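Local atomic coordinates of penicillin-binding protein 2B (Streptococcus pneumoniae, PDB entry 2WAD), a protein that probably forms peptide cross-links between adjacent glycan strands of the cell-wall peptidoglycan during peripheral synthesis and binds penicillin. Residues V388-N399 with K477-L487. Sequence-based numbering, arbitrary orientation.
Sequences VKAATISSGWEN and KLRSTFGEYGL
Helix 389-398 and the 477-484 part of helix 471-484 pack with the axes of these short segments 8.8 Å apart at closest approach and at a 120° angle, bringing Ala-391 close to Phe-482 and Ser-395 to Thr-481. Thr-481 is the knob, set among Ala-391, Ser-394, Ser-395 and Glu-398. Its OG1, anti to the carbonyl carbon (chi1 -48°), relays a chain of hydrogen bonds: it accepts from Ser-395 OG at 2.9 Å and donates to Glu-398 OE2 at 2.7 Å, meeting that oxygen on the syn side but well out of the carboxylate plane. The CG2 methyl of Thr-481 rests against Ser-394 CB and Ala-391 O. The carboxylates of Glu-398 and Glu-484 approach from opposite directions, their planes 33° apart, with OE1 of each only 2.6 Å from the other, so one of the two acids probably carries a proton; Asn-575 N holds OE2 of Glu-484. In this transpeptidase domain, helix 389-398 follows Ser-386, the probable acyl-ester nucleophile, consistent with the SxxK motif of penicillin-binding proteins, and Lys-389 turns off the contact to reach Ser-386 OG. Toward the start of helix 389-398, Ala-391 CB meets the edge of the Phe-482 ring, 3.5 Å from CD1, and touches Tyr-485 CD2. Tyr-485 OH donates to Ser-394 OG at 2.8 Å; Ser-394 OG itself donates to Ala-390 O. At the far end, Asn-399 ND2 bonds back to Ser-395 O, while Asn-399 OD1 sits against the Lys-477 methylenes, 3.1 Å from CD.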
# COMPACT_ATOMS: atom_id res chain seq x y z
N VAL A 388 14.50 -15.32 12.39
CA VAL A 388 15.37 -15.19 11.24
C VAL A 388 16.52 -16.18 11.20
O VAL A 388 17.31 -16.13 10.27
CB VAL A 388 16.01 -13.77 11.13
CG1 VAL A 388 14.94 -12.66 11.11
CG2 VAL A 388 17.07 -13.58 12.19
N LYS A 389 16.61 -17.10 12.16
CA LYS A 389 17.79 -17.94 12.27
C LYS A 389 18.05 -18.85 11.07
O LYS A 389 19.20 -19.18 10.76
CB LYS A 389 17.80 -18.67 13.61
CG LYS A 389 18.12 -17.73 14.75
CD LYS A 389 18.03 -18.39 16.12
CE LYS A 389 18.42 -17.37 17.19
NZ LYS A 389 18.32 -17.82 18.62
N ALA A 390 16.99 -19.24 10.37
CA ALA A 390 17.12 -20.03 9.14
C ALA A 390 17.80 -19.28 8.00
O ALA A 390 18.45 -19.90 7.14
CB ALA A 390 15.76 -20.49 8.69
N ALA A 391 17.67 -17.95 7.97
CA ALA A 391 18.33 -17.19 6.92
C ALA A 391 19.83 -17.10 7.21
O ALA A 391 20.65 -17.14 6.29
CB ALA A 391 17.70 -15.79 6.72
N THR A 392 20.20 -17.00 8.48
CA THR A 392 21.63 -16.96 8.85
C THR A 392 22.37 -18.24 8.55
O THR A 392 23.51 -18.20 8.09
CB THR A 392 21.82 -16.68 10.35
OG1 THR A 392 21.06 -15.52 10.70
CG2 THR A 392 23.29 -16.43 10.63
N ILE A 393 21.75 -19.38 8.86
CA ILE A 393 22.27 -20.67 8.44
C ILE A 393 22.40 -20.73 6.92
O ILE A 393 23.38 -21.25 6.40
CB ILE A 393 21.42 -21.84 8.99
CG1 ILE A 393 21.40 -21.80 10.52
CG2 ILE A 393 22.03 -23.19 8.64
CD1 ILE A 393 20.40 -22.79 11.18
N SER A 394 21.41 -20.23 6.19
CA SER A 394 21.51 -20.25 4.74
C SER A 394 22.80 -19.52 4.29
O SER A 394 23.53 -19.97 3.42
CB SER A 394 20.30 -19.58 4.10
OG SER A 394 19.09 -20.27 4.40
N SER A 395 23.06 -18.37 4.90
CA SER A 395 24.24 -17.59 4.58
C SER A 395 25.52 -18.38 4.87
O SER A 395 26.50 -18.22 4.16
CB SER A 395 24.22 -16.27 5.34
OG SER A 395 25.06 -15.31 4.71
N GLY A 396 25.49 -19.21 5.92
CA GLY A 396 26.56 -20.14 6.24
C GLY A 396 26.83 -21.15 5.13
O GLY A 396 27.98 -21.42 4.81
N TRP A 397 25.78 -21.74 4.56
CA TRP A 397 25.94 -22.63 3.43
C TRP A 397 26.48 -21.90 2.19
O TRP A 397 27.39 -22.41 1.55
CB TRP A 397 24.62 -23.34 3.09
CG TRP A 397 24.22 -24.39 4.09
CD1 TRP A 397 25.05 -25.30 4.68
CD2 TRP A 397 22.91 -24.64 4.60
NE1 TRP A 397 24.34 -26.11 5.52
CE2 TRP A 397 23.03 -25.72 5.50
CE3 TRP A 397 21.65 -24.06 4.39
CZ2 TRP A 397 21.93 -26.22 6.21
CZ3 TRP A 397 20.56 -24.56 5.10
CH2 TRP A 397 20.71 -25.63 6.00
N GLU A 398 25.93 -20.72 1.86
CA GLU A 398 26.33 -19.97 0.67
C GLU A 398 27.80 -19.56 0.65
O GLU A 398 28.44 -19.60 -0.40
CB GLU A 398 25.47 -18.73 0.40
CG GLU A 398 24.01 -19.05 0.26
CD GLU A 398 23.15 -17.81 0.15
OE1 GLU A 398 22.05 -17.91 -0.44
OE2 GLU A 398 23.57 -16.75 0.65
N ASN A 399 28.31 -19.20 1.82
CA ASN A 399 29.66 -18.68 1.95
C ASN A 399 30.70 -19.71 2.40
O ASN A 399 31.77 -19.36 2.86
CB ASN A 399 29.62 -17.43 2.84
CG ASN A 399 28.86 -16.31 2.19
OD1 ASN A 399 29.42 -15.60 1.35
ND2 ASN A 399 27.58 -16.14 2.53
N LYS A 477 27.50 -9.82 3.12
CA LYS A 477 27.11 -11.17 2.71
C LYS A 477 25.90 -11.68 3.49
O LYS A 477 25.05 -12.37 2.93
CB LYS A 477 28.28 -12.13 2.89
CG LYS A 477 29.38 -12.01 1.86
CD LYS A 477 30.57 -12.89 2.25
CE LYS A 477 31.75 -12.67 1.30
NZ LYS A 477 32.75 -13.79 1.37
N LEU A 478 25.87 -11.38 4.79
CA LEU A 478 24.74 -11.71 5.65
C LEU A 478 23.48 -11.02 5.15
O LEU A 478 22.46 -11.68 4.92
CB LEU A 478 25.02 -11.32 7.12
CG LEU A 478 23.95 -11.70 8.16
CD1 LEU A 478 23.89 -13.24 8.40
CD2 LEU A 478 24.16 -10.98 9.50
N ARG A 479 23.55 -9.69 4.97
CA ARG A 479 22.40 -8.90 4.54
C ARG A 479 21.93 -9.26 3.13
O ARG A 479 20.75 -9.12 2.76
CB ARG A 479 22.66 -7.40 4.65
CG ARG A 479 22.81 -6.82 6.06
CD ARG A 479 23.05 -5.31 6.02
NE ARG A 479 22.67 -4.65 7.27
CZ ARG A 479 23.16 -3.50 7.71
NH1 ARG A 479 24.08 -2.84 7.00
NH2 ARG A 479 22.73 -2.99 8.86
N SER A 480 22.87 -9.76 2.34
CA SER A 480 22.51 -10.22 1.00
C SER A 480 21.67 -11.49 1.05
O SER A 480 20.64 -11.60 0.36
CB SER A 480 23.76 -10.35 0.10
OG SER A 480 23.53 -11.23 -0.99
N THR A 481 22.11 -12.47 1.83
CA THR A 481 21.22 -13.61 2.09
C THR A 481 19.87 -13.21 2.67
O THR A 481 18.84 -13.66 2.20
CB THR A 481 21.86 -14.64 3.04
OG1 THR A 481 23.19 -14.92 2.58
CG2 THR A 481 21.02 -15.92 3.06
N PHE A 482 19.86 -12.41 3.74
CA PHE A 482 18.60 -11.87 4.28
C PHE A 482 17.69 -11.28 3.18
O PHE A 482 16.51 -11.64 3.09
CB PHE A 482 18.90 -10.82 5.35
CG PHE A 482 19.43 -11.39 6.66
CD1 PHE A 482 19.29 -12.73 6.97
CD2 PHE A 482 20.06 -10.57 7.58
CE1 PHE A 482 19.78 -13.25 8.17
CE2 PHE A 482 20.51 -11.07 8.80
CZ PHE A 482 20.39 -12.42 9.10
N GLY A 483 18.24 -10.41 2.33
CA GLY A 483 17.54 -9.88 1.17
C GLY A 483 16.97 -10.91 0.21
O GLY A 483 15.89 -10.71 -0.37
N GLU A 484 17.64 -12.06 0.06
CA GLU A 484 17.08 -13.15 -0.74
C GLU A 484 15.73 -13.67 -0.23
O GLU A 484 14.99 -14.33 -0.97
CB GLU A 484 18.05 -14.33 -0.80
CG GLU A 484 19.31 -14.08 -1.64
CD GLU A 484 20.14 -15.35 -1.71
OE1 GLU A 484 20.91 -15.62 -0.78
OE2 GLU A 484 20.02 -16.10 -2.69
N TYR A 485 15.43 -13.39 1.03
CA TYR A 485 14.21 -13.89 1.65
C TYR A 485 13.25 -12.74 1.86
O TYR A 485 12.13 -12.91 2.40
CB TYR A 485 14.50 -14.54 2.99
CG TYR A 485 15.06 -15.94 2.92
CD1 TYR A 485 14.23 -17.05 2.81
CD2 TYR A 485 16.42 -16.17 3.12
CE1 TYR A 485 14.77 -18.35 2.79
CE2 TYR A 485 16.95 -17.45 3.13
CZ TYR A 485 16.13 -18.54 2.97
OH TYR A 485 16.68 -19.82 2.97
N GLY A 486 13.69 -11.57 1.41
CA GLY A 486 12.89 -10.35 1.53
C GLY A 486 13.10 -9.62 2.84
O GLY A 486 12.39 -8.67 3.18
N LEU A 487 14.07 -10.07 3.61
CA LEU A 487 14.37 -9.40 4.88
C LEU A 487 15.36 -8.25 4.61
O LEU A 487 16.56 -8.48 4.46
CB LEU A 487 14.98 -10.43 5.85
CG LEU A 487 14.12 -11.67 6.15
CD1 LEU A 487 14.84 -12.70 6.97
CD2 LEU A 487 12.83 -11.23 6.86
O HOH W 1 25.94 -13.82 1.22